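PDB 5H28: oxysterol-binding protein homolog 1 from Saccharomyces cerevisiae, which carries sterols and other lipids between membranes without vesicles and, through its ankyrin repeats, is targeted to the nucleus-vacuole junction by interacting with NVJ1. Local coordinates for residues 194-203 and 242-250; 206-214 and 253-263. All blocks are in the same frame, centred on the assembly; numbering follows the deposited sequence.

How the contacts relate
A single helix, 241-256, is laid against helix 199-207 of a predicted ankyrin repeat, and the two contacts divide that meeting between them. Contact 1 joins the end of helix 189-196 and the N-terminal part of helix 199-207 to the N-terminal part of helix 241-256; contact 2 takes the C-terminal ends of the latter two and the loops that follow, 206-214 with 253-263. Their centres lie about 15 Å apart. Each of the two chain segments of contact 1 runs on, after a short gap, into its counterpart in contact 2. The arrangement is consistent with helix 241-256 covering the last predicted repeat, its tail following the repeat's loop to the end of this fragment.

Contact 1: 194-203 and 242-250; sequences VKKRDVIMCR and IDIELKKLL
Parallel helix packing on the predicted third ankyrin repeat defines this contact: helix 242-250 lies beside helix 199-203, their axes 8° apart and 10.7 Å from each other. The knob is Val199, which enters a hole framed by Ile242, Glu245, Leu246 and Leu249. Its CG2 faces Ile242 CG2, while Val199 CG1 lies 4.0 Å from Leu249 CD2 and closer still, 3.1 Å, to Glu245 OE2. Leu246 turns its two methyls to different partners, CD1 against Cys202 SG and CD2 3.7 Å from Val194 CG1; beyond it Val194 CG2 and Leu250 CD1 meet tip to tip.

Salt bridges flank this apolar seam. Arg197, the positive-phi residue of the Schellman motif ending helix 189-196, bends at chi3 (72°) to bring its guanidinium edge to Asp243. Arg197 NE donates to Asp243 OD1 at 3.0 Å, nearly straight, on the syn side though 30° out of the carboxylate plane; a weak second bond runs from NH1 to OD2. Ile242 CG2 lies over one guanidinium face, displaced toward its rim. At the other end Arg203 crosses Glu245, the two planar groups nearly coplanar. Arg203 NH2 meets the anti side of Glu245 OE2 at 3.0 Å, and a water accepting from Arg203 NE donates to the same oxygen.

Contact 2: 206-214 and 253-263; sequences LEHGADPFK and ATREQSVIDVT
An Asx turn at the end of the predicted third ankyrin repeat receives the last residues of this ankyrin-repeat fragment, which follow helix 241-256. Asp211 OD1 accepts from the backbone N of Phe213, two residues on, at 2.8 Å, while Asp211 OD2 takes the backbone N of Asp261 in the tail at 3.1 Å. Both donors approach from above the carboxylate plane, and a water donates to OD2 and to Asp261 O as well. An alanine here would remove both acceptors and is likely to leave the amides of Phe213 and Asp261 without these mates, letting turn and tail drift apart.

Phe213, third residue of the type I beta turn from Asp211 to Lys214, carries much of the apolar contact. Ile260 CG1 sits over one face of the Phe213 ring, 4.0 Å from its centroid, in a CH-pi contact displaced toward the rim. Gln257 CB comes to the ring edge, and Thr254 CG2 approaches Phe213 CZ to 3.4 Å; the hydroxyl of Thr254 is bonded back to Leu250 O in its own helix. Pro212 packs its CG near Ala253 CB, which also meets Leu206 CD1.

Gln257 leaves the backbone with CG anti to N (chi1 -174°) and then bends at chi2, which sets OE1 beside Pro212 CD and NE2 toward Val259 O. Gln257 NE2 donates to Val259 O at 2.9 Å, the N-H...O angle nearly straight, and a water bridges NE2 to Gly209 O. Farther along the tail, Asp261 OD2 pairs with Lys214 NZ in a salt bridge whose hydrogen bond is weak, at 3.5 Å.

Contact 1: 194-203 and 242-250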
ATOM      1  N   VAL A 194      18.904  15.467  -8.061  1.00  6.12           N
ATOM      2  CA  VAL A 194      19.385  16.841  -8.091  1.00  5.63           C
ATOM      3  C   VAL A 194      20.814  16.746  -8.643  1.00  7.99           C
ATOM      4  O   VAL A 194      21.215  17.526  -9.514  1.00  7.14           O
ATOM      5  CB  VAL A 194      19.400  17.462  -6.676  1.00  5.58           C
ATOM      6  CG1 VAL A 194      20.212  18.748  -6.678  1.00  8.79           C
ATOM      7  CG2 VAL A 194      17.977  17.768  -6.235  1.00  8.17           C
ATOM      8  N   LYS A 195      21.570  15.768  -8.153  1.00  7.64           N
ATOM      9  CA  LYS A 195      22.939  15.561  -8.618  1.00  8.40           C
ATOM     10  C   LYS A 195      22.963  15.137 -10.087  1.00  8.13           C
ATOM     11  O   LYS A 195      23.889  15.487 -10.823  1.00  8.92           O
ATOM     12  CB  LYS A 195      23.646  14.516  -7.746  1.00 10.44           C
ATOM     13  CG  LYS A 195      23.926  15.026  -6.333  1.00 13.77           C
ATOM     14  CD  LYS A 195      24.643  14.011  -5.456  1.00 16.26           C
ATOM     15  CE  LYS A 195      23.721  12.882  -5.019  1.00 17.30           C
ATOM     16  NZ  LYS A 195      24.391  11.999  -4.021  1.00 17.97           N
ATOM     17  N   LYS A 196      21.933  14.407 -10.517  1.00  7.86           N
ATOM     18  CA  LYS A 196      21.835  13.946 -11.902  1.00  8.44           C
ATOM     19  C   LYS A 196      21.415  15.109 -12.805  1.00  9.31           C
ATOM     20  O   LYS A 196      21.613  15.067 -14.020  1.00 10.04           O
ATOM     21  CB  LYS A 196      20.812  12.804 -12.008  1.00  9.24           C
ATOM     22  CG  LYS A 196      20.899  11.962 -13.286  1.00  8.18           C
ATOM     23  CD  LYS A 196      19.897  10.811 -13.246  1.00 10.96           C
ATOM     24  CE  LYS A 196      20.144   9.787 -14.353  1.00 12.72           C
ATOM     25  NZ  LYS A 196      19.980  10.358 -15.716  1.00 14.39           N
ATOM     26  N   ARG A 197      20.836  16.142 -12.195  1.00  8.52           N
ATOM     27  CA  ARG A 197      20.376  17.334 -12.900  1.00  9.48           C
ATOM     28  C   ARG A 197      19.175  17.063 -13.812  1.00  9.47           C
ATOM     29  O   ARG A 197      18.980  17.735 -14.828  1.00  9.40           O
ATOM     30  CB  ARG A 197      21.539  17.966 -13.678  1.00 11.16           C
ATOM     31  CG  ARG A 197      22.662  18.436 -12.754  1.00 13.23           C
ATOM     32  CD  ARG A 197      23.913  18.913 -13.482  1.00 16.49           C
ATOM     33  NE  ARG A 197      23.741  20.202 -14.149  1.00 17.67           N
ATOM     34  CZ  ARG A 197      23.579  20.352 -15.460  1.00 18.54           C
ATOM     35  NH1 ARG A 197      23.432  21.565 -15.975  1.00 18.95           N
ATOM     36  NH2 ARG A 197      23.567  19.291 -16.255  1.00 19.04           N
ATOM     37  N   ASP A 198      18.375  16.069 -13.430  1.00  8.48           N
ATOM     38  CA  ASP A 198      17.160  15.699 -14.159  1.00  8.54           C
ATOM     39  C   ASP A 198      16.050  16.492 -13.472  1.00  8.20           C
ATOM     40  O   ASP A 198      15.441  16.014 -12.513  1.00  8.39           O
ATOM     41  CB  ASP A 198      16.893  14.197 -14.013  1.00  8.76           C
ATOM     42  CG  ASP A 198      15.690  13.724 -14.822  1.00  8.28           C
ATOM     43  OD1 ASP A 198      14.851  14.559 -15.221  1.00  9.98           O
ATOM     44  OD2 ASP A 198      15.574  12.499 -15.037  1.00 11.09           O
ATOM     45  N   VAL A 199      15.792  17.698 -13.963  1.00  8.17           N
ATOM     46  CA  VAL A 199      14.780  18.562 -13.354  1.00  8.80           C
ATOM     47  C   VAL A 199      13.357  18.013 -13.417  1.00 10.49           C
ATOM     48  O   VAL A 199      12.593  18.163 -12.461  1.00  8.87           O
ATOM     49  CB  VAL A 199      14.809  19.974 -13.978  1.00  9.22           C
ATOM     50  CG1 VAL A 199      13.842  20.890 -13.240  1.00 11.04           C
ATOM     51  CG2 VAL A 199      16.220  20.544 -13.904  1.00 11.57           C
ATOM     52  N   ILE A 200      12.991  17.381 -14.525  1.00  8.90           N
ATOM     53  CA  ILE A 200      11.652  16.824 -14.641  1.00 10.00           C
ATOM     54  C   ILE A 200      11.422  15.780 -13.551  1.00  9.07           C
ATOM     55  O   ILE A 200      10.373  15.778 -12.903  1.00  9.98           O
ATOM     56  CB  ILE A 200      11.418  16.194 -16.035  1.00 10.86           C
ATOM     57  CG1 ILE A 200      11.354  17.304 -17.089  1.00 14.67           C
ATOM     58  CG2 ILE A 200      10.132  15.374 -16.040  1.00 13.70           C
ATOM     59  CD1 ILE A 200      11.129  16.802 -18.496  1.00 17.35           C
ATOM     60  N   MET A 201      12.397  14.902 -13.335  1.00  7.81           N
ATOM     61  CA  MET A 201      12.241  13.891 -12.297  1.00  7.70           C
ATOM     62  C   MET A 201      12.174  14.557 -10.926  1.00  7.34           C
ATOM     63  O   MET A 201      11.399  14.138 -10.067  1.00  7.69           O
ATOM     64  CB  MET A 201      13.392  12.884 -12.324  1.00  8.41           C
ATOM     65  CG  MET A 201      13.295  11.810 -11.233  1.00  8.38           C
ATOM     66  SD  MET A 201      11.784  10.809 -11.310  1.00 10.51           S
ATOM     67  CE  MET A 201      12.225   9.683 -12.620  1.00  9.65           C
ATOM     68  N   CYS A 202      12.988  15.589 -10.715  1.00  6.90           N
ATOM     69  CA  CYS A 202      12.962  16.290  -9.435  1.00  7.41           C
ATOM     70  C   CYS A 202      11.561  16.851  -9.187  1.00  8.29           C
ATOM     71  O   CYS A 202      11.018  16.701  -8.095  1.00  8.93           O
ATOM     72  CB  CYS A 202      13.990  17.425  -9.409  1.00  6.52           C
ATOM     73  SG  CYS A 202      15.708  16.881  -9.256  1.00  8.51           S
ATOM     74  N   ARG A 203      10.978  17.488 -10.203  1.00  9.60           N
ATOM     75  CA  ARG A 203       9.637  18.055 -10.078  1.00  9.71           C
ATOM     76  C   ARG A 203       8.625  16.961  -9.753  1.00  9.70           C
ATOM     77  O   ARG A 203       7.757  17.144  -8.899  1.00  9.58           O
ATOM     78  CB  ARG A 203       9.226  18.760 -11.375  1.00 10.62           C
ATOM     79  CG  ARG A 203      10.003  20.027 -11.689  1.00 11.70           C
ATOM     80  CD  ARG A 203       9.577  20.597 -13.039  1.00 13.38           C
ATOM     81  NE  ARG A 203      10.390  21.744 -13.440  1.00 15.13           N
ATOM     82  CZ  ARG A 203      10.317  22.949 -12.888  1.00 15.05           C
ATOM     83  NH1 ARG A 203       9.458  23.182 -11.904  1.00 16.14           N
ATOM     84  NH2 ARG A 203      11.112  23.922 -13.309  1.00 16.29           N
ATOM     85  N   ILE A 242      20.152  25.048 -16.562  1.00  8.54           N
ATOM     86  CA  ILE A 242      19.585  23.920 -15.829  1.00  9.22           C
ATOM     87  C   ILE A 242      19.815  24.065 -14.329  1.00  9.42           C
ATOM     88  O   ILE A 242      18.927  23.786 -13.526  1.00 10.30           O
ATOM     89  CB  ILE A 242      20.188  22.579 -16.313  1.00 10.96           C
ATOM     90  CG1 ILE A 242      19.668  22.263 -17.718  1.00 13.10           C
ATOM     91  CG2 ILE A 242      19.833  21.454 -15.343  1.00 12.38           C
ATOM     92  CD1 ILE A 242      20.259  21.007 -18.322  1.00 15.26           C
ATOM     93  N   ASP A 243      21.007  24.515 -13.959  1.00  9.39           N
ATOM     94  CA  ASP A 243      21.355  24.696 -12.557  1.00  9.52           C
ATOM     95  C   ASP A 243      20.512  25.806 -11.943  1.00  9.23           C
ATOM     96  O   ASP A 243      20.073  25.706 -10.795  1.00  8.88           O
ATOM     97  CB  ASP A 243      22.840  25.010 -12.458  1.00 12.35           C
ATOM     98  CG  ASP A 243      23.684  23.976 -13.174  1.00 15.55           C
ATOM     99  OD1 ASP A 243      23.787  22.840 -12.667  1.00 14.65           O
ATOM    100  OD2 ASP A 243      24.218  24.289 -14.259  1.00 20.48           O
ATOM    101  N   ILE A 244      20.284  26.864 -12.709  1.00  9.30           N
ATOM    102  CA  ILE A 244      19.465  27.962 -12.225  1.00  9.33           C
ATOM    103  C   ILE A 244      18.033  27.464 -12.036  1.00  9.83           C
ATOM    104  O   ILE A 244      17.391  27.768 -11.030  1.00 10.90           O
ATOM    105  CB  ILE A 244      19.482  29.150 -13.217  1.00  8.30           C
ATOM    106  CG1 ILE A 244      20.879  29.775 -13.242  1.00  8.62           C
ATOM    107  CG2 ILE A 244      18.443  30.185 -12.813  1.00 10.18           C
ATOM    108  CD1 ILE A 244      21.051  30.861 -14.284  1.00 10.52           C
ATOM    109  N   GLU A 245      17.539  26.692 -13.001  1.00  9.67           N
ATOM    110  CA  GLU A 245      16.185  26.149 -12.931  1.00 10.86           C
ATOM    111  C   GLU A 245      16.041  25.269 -11.694  1.00 11.53           C
ATOM    112  O   GLU A 245      15.053  25.353 -10.963  1.00 12.30           O
ATOM    113  CB  GLU A 245      15.883  25.315 -14.182  1.00 12.48           C
ATOM    114  CG  GLU A 245      14.424  24.872 -14.293  1.00 14.53           C
ATOM    115  CD  GLU A 245      14.168  23.914 -15.449  1.00 16.39           C
ATOM    116  OE1 GLU A 245      14.901  23.972 -16.457  1.00 19.04           O
ATOM    117  OE2 GLU A 245      13.217  23.112 -15.352  1.00 18.11           O
ATOM    118  N   LEU A 246      17.042  24.429 -11.464  1.00 11.51           N
ATOM    119  CA  LEU A 246      17.040  23.517 -10.332  1.00 11.05           C
ATOM    120  C   LEU A 246      17.056  24.271  -8.999  1.00 11.30           C
ATOM    121  O   LEU A 246      16.345  23.907  -8.058  1.00 11.76           O
ATOM    122  CB  LEU A 246      18.247  22.581 -10.435  1.00 13.79           C
ATOM    123  CG  LEU A 246      18.264  21.353  -9.530  1.00 16.28           C
ATOM    124  CD1 LEU A 246      16.972  20.570  -9.698  1.00 16.74           C
ATOM    125  CD2 LEU A 246      19.464  20.485  -9.880  1.00 17.75           C
ATOM    126  N   LYS A 247      17.869  25.318  -8.921  1.00 10.34           N
ATOM    127  CA  LYS A 247      17.956  26.119  -7.705  1.00 10.59           C
ATOM    128  C   LYS A 247      16.612  26.789  -7.441  1.00 12.18           C
ATOM    129  O   LYS A 247      16.108  26.771  -6.315  1.00 12.15           O
ATOM    130  CB  LYS A 247      19.052  27.180  -7.851  1.00 12.98           C
ATOM    131  CG  LYS A 247      19.252  28.050  -6.620  1.00 17.82           C
ATOM    132  CD  LYS A 247      20.410  29.015  -6.816  1.00 22.38           C
ATOM    133  CE  LYS A 247      20.661  29.847  -5.568  1.00 25.48           C
ATOM    134  NZ  LYS A 247      21.818  30.773  -5.737  1.00 27.31           N
ATOM    135  N   LYS A 248      16.029  27.374  -8.484  1.00 12.67           N
ATOM    136  CA  LYS A 248      14.738  28.041  -8.364  1.00 13.79           C
ATOM    137  C   LYS A 248      13.645  27.063  -7.937  1.00 12.97           C
ATOM    138  O   LYS A 248      12.791  27.399  -7.116  1.00 12.66           O
ATOM    139  CB  LYS A 248      14.360  28.697  -9.695  1.00 16.49           C
ATOM    140  CG  LYS A 248      15.235  29.884 -10.063  1.00 21.39           C
ATOM    141  CD  LYS A 248      15.027  31.026  -9.079  1.00 25.36           C
ATOM    142  CE  LYS A 248      15.967  32.185  -9.353  1.00 27.31           C
ATOM    143  NZ  LYS A 248      17.392  31.806  -9.147  1.00 30.66           N
ATOM    144  N   LEU A 249      13.675  25.859  -8.500  1.00 11.86           N
ATOM    145  CA  LEU A 249      12.691  24.830  -8.170  1.00 12.01           C
ATOM    146  C   LEU A 249      12.752  24.463  -6.691  1.00 11.39           C
ATOM    147  O   LEU A 249      11.732  24.419  -6.004  1.00 11.97           O
ATOM    148  CB  LEU A 249      12.937  23.571  -9.008  1.00 11.60           C
ATOM    149  CG  LEU A 249      12.182  22.314  -8.561  1.00 11.14           C
ATOM    150  CD1 LEU A 249      10.684  22.521  -8.724  1.00 14.57           C
ATOM    151  CD2 LEU A 249      12.647  21.121  -9.379  1.00 11.93           C
ATOM    152  N   LEU A 250      13.955  24.198  -6.202  1.00 11.19           N
ATOM    153  CA  LEU A 250      14.122  23.823  -4.808  1.00 10.67           C
ATOM    154  C   LEU A 250      13.818  24.969  -3.846  1.00 11.56           C
ATOM    155  O   LEU A 250      13.325  24.738  -2.742  1.00 10.96           O
ATOM    156  CB  LEU A 250      15.534  23.277  -4.585  1.00  9.86           C
ATOM    157  CG  LEU A 250      15.772  21.969  -5.347  1.00 10.97           C
ATOM    158  CD1 LEU A 250      17.239  21.588  -5.289  1.00  9.53           C
ATOM    159  CD2 LEU A 250      14.905  20.865  -4.749  1.00 12.04           C
TER
HETATM  160  O   HOH W   1      11.731  20.938 -15.947  1.00 21.02           O
HETATM  161  O   HOH W   2      12.405  26.129 -11.786  1.00 23.78           O

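Contact 2: 206-214 and 253-263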
ATOM      1  N   LEU A 206       9.039  15.848  -6.107  1.00  9.18           N
ATOM      2  CA  LEU A 206       8.527  16.857  -5.191  1.00 11.43           C
ATOM      3  C   LEU A 206       7.006  16.819  -5.137  1.00 12.37           C
ATOM      4  O   LEU A 206       6.417  16.945  -4.065  1.00 13.12           O
ATOM      5  CB  LEU A 206       8.990  18.254  -5.620  1.00 10.90           C
ATOM      6  CG  LEU A 206      10.396  18.707  -5.207  1.00 13.11           C
ATOM      7  CD1 LEU A 206      10.439  18.935  -3.710  1.00 13.80           C
ATOM      8  CD2 LEU A 206      11.421  17.684  -5.612  1.00 19.03           C
ATOM      9  N   GLU A 207       6.367  16.632  -6.287  1.00 12.56           N
ATOM     10  CA  GLU A 207       4.910  16.589  -6.317  1.00 15.12           C
ATOM     11  C   GLU A 207       4.360  15.310  -5.695  1.00 14.41           C
ATOM     12  O   GLU A 207       3.172  15.229  -5.381  1.00 15.76           O
ATOM     13  CB  GLU A 207       4.389  16.751  -7.753  1.00 19.79           C
ATOM     14  CG  GLU A 207       4.846  15.692  -8.734  1.00 26.36           C
ATOM     15  CD  GLU A 207       4.221  15.866 -10.108  1.00 30.50           C
ATOM     16  OE1 GLU A 207       2.986  15.718 -10.222  1.00 32.74           O
ATOM     17  OE2 GLU A 207       4.966  16.153 -11.072  1.00 33.43           O
ATOM     18  N   HIS A 208       5.221  14.314  -5.509  1.00 13.94           N
ATOM     19  CA  HIS A 208       4.788  13.060  -4.908  1.00 13.70           C
ATOM     20  C   HIS A 208       5.259  12.850  -3.473  1.00 13.88           C
ATOM     21  O   HIS A 208       5.335  11.717  -2.998  1.00 15.09           O
ATOM     22  CB  HIS A 208       5.209  11.872  -5.776  1.00 14.40           C
ATOM     23  CG  HIS A 208       4.384  11.719  -7.015  1.00 15.27           C
ATOM     24  ND1 HIS A 208       4.535  12.535  -8.113  1.00 16.45           N
ATOM     25  CD2 HIS A 208       3.357  10.885  -7.302  1.00 18.87           C
ATOM     26  CE1 HIS A 208       3.635  12.212  -9.025  1.00 18.07           C
ATOM     27  NE2 HIS A 208       2.907  11.214  -8.558  1.00 18.62           N
ATOM     28  N   GLY A 209       5.584  13.939  -2.783  1.00 13.66           N
ATOM     29  CA  GLY A 209       5.991  13.818  -1.395  1.00 13.46           C
ATOM     30  C   GLY A 209       7.427  14.103  -1.007  1.00 12.38           C
ATOM     31  O   GLY A 209       7.713  14.254   0.180  1.00 12.96           O
ATOM     32  N   ALA A 210       8.337  14.174  -1.975  1.00 11.32           N
ATOM     33  CA  ALA A 210       9.734  14.445  -1.650  1.00 11.47           C
ATOM     34  C   ALA A 210       9.830  15.778  -0.917  1.00 10.64           C
ATOM     35  O   ALA A 210       9.264  16.777  -1.356  1.00 11.19           O
ATOM     36  CB  ALA A 210      10.576  14.473  -2.916  1.00  8.60           C
ATOM     37  N   ASP A 211      10.557  15.781   0.195  1.00 10.40           N
ATOM     38  CA  ASP A 211      10.724  16.971   1.028  1.00 10.03           C
ATOM     39  C   ASP A 211      12.085  17.653   0.837  1.00  9.22           C
ATOM     40  O   ASP A 211      13.128  17.033   1.033  1.00  8.83           O
ATOM     41  CB  ASP A 211      10.519  16.568   2.496  1.00 11.85           C
ATOM     42  CG  ASP A 211      10.839  17.683   3.475  1.00 11.84           C
ATOM     43  OD1 ASP A 211      10.787  18.867   3.086  1.00 13.29           O
ATOM     44  OD2 ASP A 211      11.127  17.368   4.649  1.00 15.76           O
ATOM     45  N   PRO A 212      12.090  18.943   0.448  1.00  8.92           N
ATOM     46  CA  PRO A 212      13.342  19.679   0.240  1.00  9.53           C
ATOM     47  C   PRO A 212      14.113  19.957   1.533  1.00  9.18           C
ATOM     48  O   PRO A 212      15.264  20.393   1.500  1.00 11.26           O
ATOM     49  CB  PRO A 212      12.879  20.961  -0.452  1.00 11.07           C
ATOM     50  CG  PRO A 212      11.528  21.194   0.163  1.00 10.12           C
ATOM     51  CD  PRO A 212      10.925  19.798   0.147  1.00  8.96           C
ATOM     52  N   PHE A 213      13.472  19.692   2.669  1.00  8.26           N
ATOM     53  CA  PHE A 213      14.090  19.907   3.976  1.00  8.81           C
ATOM     54  C   PHE A 213      14.813  18.661   4.474  1.00  9.28           C
ATOM     55  O   PHE A 213      15.537  18.712   5.463  1.00  9.21           O
ATOM     56  CB  PHE A 213      13.023  20.293   5.005  1.00  8.95           C
ATOM     57  CG  PHE A 213      12.512  21.694   4.859  1.00 10.79           C
ATOM     58  CD1 PHE A 213      13.235  22.767   5.365  1.00 11.76           C
ATOM     59  CD2 PHE A 213      11.303  21.940   4.220  1.00 11.26           C
ATOM     60  CE1 PHE A 213      12.756  24.071   5.240  1.00 12.76           C
ATOM     61  CE2 PHE A 213      10.815  23.237   4.090  1.00 12.61           C
ATOM     62  CZ  PHE A 213      11.544  24.304   4.600  1.00 13.01           C
ATOM     63  N   LYS A 214      14.618  17.543   3.787  1.00  8.15           N
ATOM     64  CA  LYS A 214      15.239  16.291   4.201  1.00  8.84           C
ATOM     65  C   LYS A 214      16.728  16.213   3.891  1.00  8.73           C
ATOM     66  O   LYS A 214      17.164  16.518   2.779  1.00 10.10           O
ATOM     67  CB  LYS A 214      14.520  15.113   3.539  1.00  9.95           C
ATOM     68  CG  LYS A 214      14.950  13.750   4.053  1.00 12.22           C
ATOM     69  CD  LYS A 214      14.517  13.548   5.499  1.00 16.74           C
ATOM     70  CE  LYS A 214      14.998  12.215   6.041  1.00 19.73           C
ATOM     71  NZ  LYS A 214      14.478  11.966   7.412  1.00 23.33           N
ATOM     72  N   ALA A 253      10.060  25.106  -3.761  1.00 13.64           N
ATOM     73  CA  ALA A 253       9.568  23.939  -3.038  1.00 13.17           C
ATOM     74  C   ALA A 253       9.785  24.095  -1.541  1.00 13.61           C
ATOM     75  O   ALA A 253       8.965  23.651  -0.739  1.00 14.63           O
ATOM     76  CB  ALA A 253      10.266  22.679  -3.541  1.00 13.58           C
ATOM     77  N   THR A 254      10.893  24.724  -1.166  1.00 12.86           N
ATOM     78  CA  THR A 254      11.195  24.937   0.242  1.00 12.59           C
ATOM     79  C   THR A 254      10.143  25.861   0.854  1.00 14.76           C
ATOM     80  O   THR A 254       9.781  25.716   2.022  1.00 15.40           O
ATOM     81  CB  THR A 254      12.607  25.535   0.418  1.00 13.67           C
ATOM     82  OG1 THR A 254      13.579  24.602  -0.074  1.00 13.46           O
ATOM     83  CG2 THR A 254      12.899  25.814   1.882  1.00 14.79           C
ATOM     84  N   ARG A 255       9.643  26.800   0.056  1.00 15.80           N
ATOM     85  CA  ARG A 255       8.621  27.728   0.528  1.00 17.08           C
ATOM     86  C   ARG A 255       7.241  27.070   0.550  1.00 17.86           C
ATOM     87  O   ARG A 255       6.444  27.311   1.457  1.00 19.46           O
ATOM     88  CB  ARG A 255       8.572  28.977  -0.364  1.00 17.57           C
ATOM     89  CG  ARG A 255       9.816  29.855  -0.311  1.00 19.65           C
ATOM     90  CD  ARG A 255       9.588  31.180  -1.041  1.00 22.84           C
ATOM     91  NE  ARG A 255       9.363  31.009  -2.475  1.00 24.41           N
ATOM     92  CZ  ARG A 255      10.329  30.872  -3.380  1.00 25.63           C
ATOM     93  NH1 ARG A 255      10.021  30.717  -4.662  1.00 23.76           N
ATOM     94  NH2 ARG A 255      11.602  30.904  -3.009  1.00 25.74           N
ATOM     95  N   GLU A 256       6.974  26.228  -0.446  1.00 18.09           N
ATOM     96  CA  GLU A 256       5.685  25.549  -0.579  1.00 18.38           C
ATOM     97  C   GLU A 256       5.474  24.281   0.249  1.00 17.45           C
ATOM     98  O   GLU A 256       4.337  23.948   0.588  1.00 18.23           O
ATOM     99  CB  GLU A 256       5.436  25.195  -2.050  1.00 20.32           C
ATOM    100  CG  GLU A 256       5.324  26.376  -2.993  1.00 24.49           C
ATOM    101  CD  GLU A 256       5.110  25.945  -4.438  1.00 25.69           C
ATOM    102  OE1 GLU A 256       4.958  26.828  -5.306  1.00 26.94           O
ATOM    103  OE2 GLU A 256       5.094  24.724  -4.703  1.00 27.05           O
ATOM    104  N   GLN A 257       6.552  23.569   0.559  1.00 15.41           N
ATOM    105  CA  GLN A 257       6.463  22.312   1.306  1.00 14.32           C
ATOM    106  C   GLN A 257       5.408  22.296   2.415  1.00 14.65           C
ATOM    107  O   GLN A 257       4.582  21.382   2.469  1.00 15.41           O
ATOM    108  CB  GLN A 257       7.839  21.944   1.876  1.00 13.84           C
ATOM    109  CG  GLN A 257       7.911  20.575   2.553  1.00 14.45           C
ATOM    110  CD  GLN A 257       7.353  19.445   1.705  1.00 15.62           C
ATOM    111  OE1 GLN A 257       7.491  19.438   0.481  1.00 15.68           O
ATOM    112  NE2 GLN A 257       6.728  18.470   2.362  1.00 15.40           N
ATOM    113  N   SER A 258       5.447  23.298   3.288  1.00 13.92           N
ATOM    114  CA  SER A 258       4.501  23.435   4.396  1.00 15.63           C
ATOM    115  C   SER A 258       4.679  22.429   5.538  1.00 15.88           C
ATOM    116  O   SER A 258       4.700  22.811   6.709  1.00 16.93           O
ATOM    117  CB  SER A 258       3.062  23.375   3.871  1.00 16.69           C
ATOM    118  OG  SER A 258       2.792  24.470   3.013  1.00 20.25           O
ATOM    119  N   VAL A 259       4.807  21.150   5.206  1.00 14.60           N
ATOM    120  CA  VAL A 259       4.986  20.131   6.235  1.00 15.57           C
ATOM    121  C   VAL A 259       6.359  19.468   6.136  1.00 13.88           C
ATOM    122  O   VAL A 259       6.632  18.695   5.218  1.00 15.81           O
ATOM    123  CB  VAL A 259       3.881  19.056   6.155  1.00 17.29           C
ATOM    124  CG1 VAL A 259       3.805  18.493   4.756  1.00 20.40           C
ATOM    125  CG2 VAL A 259       4.153  17.952   7.171  1.00 18.50           C
ATOM    126  N   ILE A 260       7.217  19.787   7.099  1.00 13.07           N
ATOM    127  CA  ILE A 260       8.578  19.260   7.148  1.00 12.99           C
ATOM    128  C   ILE A 260       8.595  17.851   7.724  1.00 13.01           C
ATOM    129  O   ILE A 260       7.958  17.587   8.741  1.00 14.77           O
ATOM    130  CB  ILE A 260       9.485  20.160   8.031  1.00 12.30           C
ATOM    131  CG1 ILE A 260       9.537  21.579   7.464  1.00 14.36           C
ATOM    132  CG2 ILE A 260      10.887  19.571   8.111  1.00 15.40           C
ATOM    133  CD1 ILE A 260      10.303  22.559   8.336  1.00 15.26           C
ATOM    134  N   ASP A 261       9.321  16.942   7.081  1.00 12.09           N
ATOM    135  CA  ASP A 261       9.399  15.580   7.589  1.00 13.55           C
ATOM    136  C   ASP A 261      10.188  15.626   8.897  1.00 13.81           C
ATOM    137  O   ASP A 261      11.254  16.236   8.966  1.00 15.98           O
ATOM    138  CB  ASP A 261      10.101  14.668   6.580  1.00 17.18           C
ATOM    139  CG  ASP A 261       9.993  13.202   6.950  1.00 20.24           C
ATOM    140  OD1 ASP A 261       8.855  12.695   7.039  1.00 23.65           O
ATOM    141  OD2 ASP A 261      11.042  12.555   7.155  1.00 24.16           O
ATOM    142  N   VAL A 262       9.655  14.996   9.938  1.00 12.02           N
ATOM    143  CA  VAL A 262      10.319  14.981  11.235  1.00 11.11           C
ATOM    144  C   VAL A 262      10.770  13.577  11.605  1.00 10.58           C
ATOM    145  O   VAL A 262       9.960  12.650  11.636  1.00 11.43           O
ATOM    146  CB  VAL A 262       9.384  15.513  12.350  1.00  9.79           C
ATOM    147  CG1 VAL A 262      10.029  15.316  13.715  1.00 11.16           C
ATOM    148  CG2 VAL A 262       9.086  16.989  12.121  1.00 10.97           C
ATOM    149  N   THR A 263      12.066  13.429  11.874  1.00 10.80           N
ATOM    150  CA  THR A 263      12.642  12.143  12.260  1.00 11.87           C
ATOM    151  C   THR A 263      13.697  12.356  13.341  1.00 13.72           C
ATOM    152  O   THR A 263      14.031  13.500  13.675  1.00 12.24           O
ATOM    153  CB  THR A 263      13.307  11.429  11.060  1.00 13.03           C
ATOM    154  OG1 THR A 263      14.404  12.212  10.578  1.00 14.55           O
ATOM    155  CG2 THR A 263      12.301  11.231   9.936  1.00 14.02           C
TER
HETATM  156  O   HOH W   3       6.213  15.363   2.074  1.00 17.40           O
HETATM  157  O   HOH W   4       6.611  17.482  -1.193  1.00 19.87           O
HETATM  158  O   HOH W   5      12.863  16.948   6.776  1.00 13.05           O
HETATM  159  O   HOH W   6      13.999  14.829   8.661  1.00 20.24           O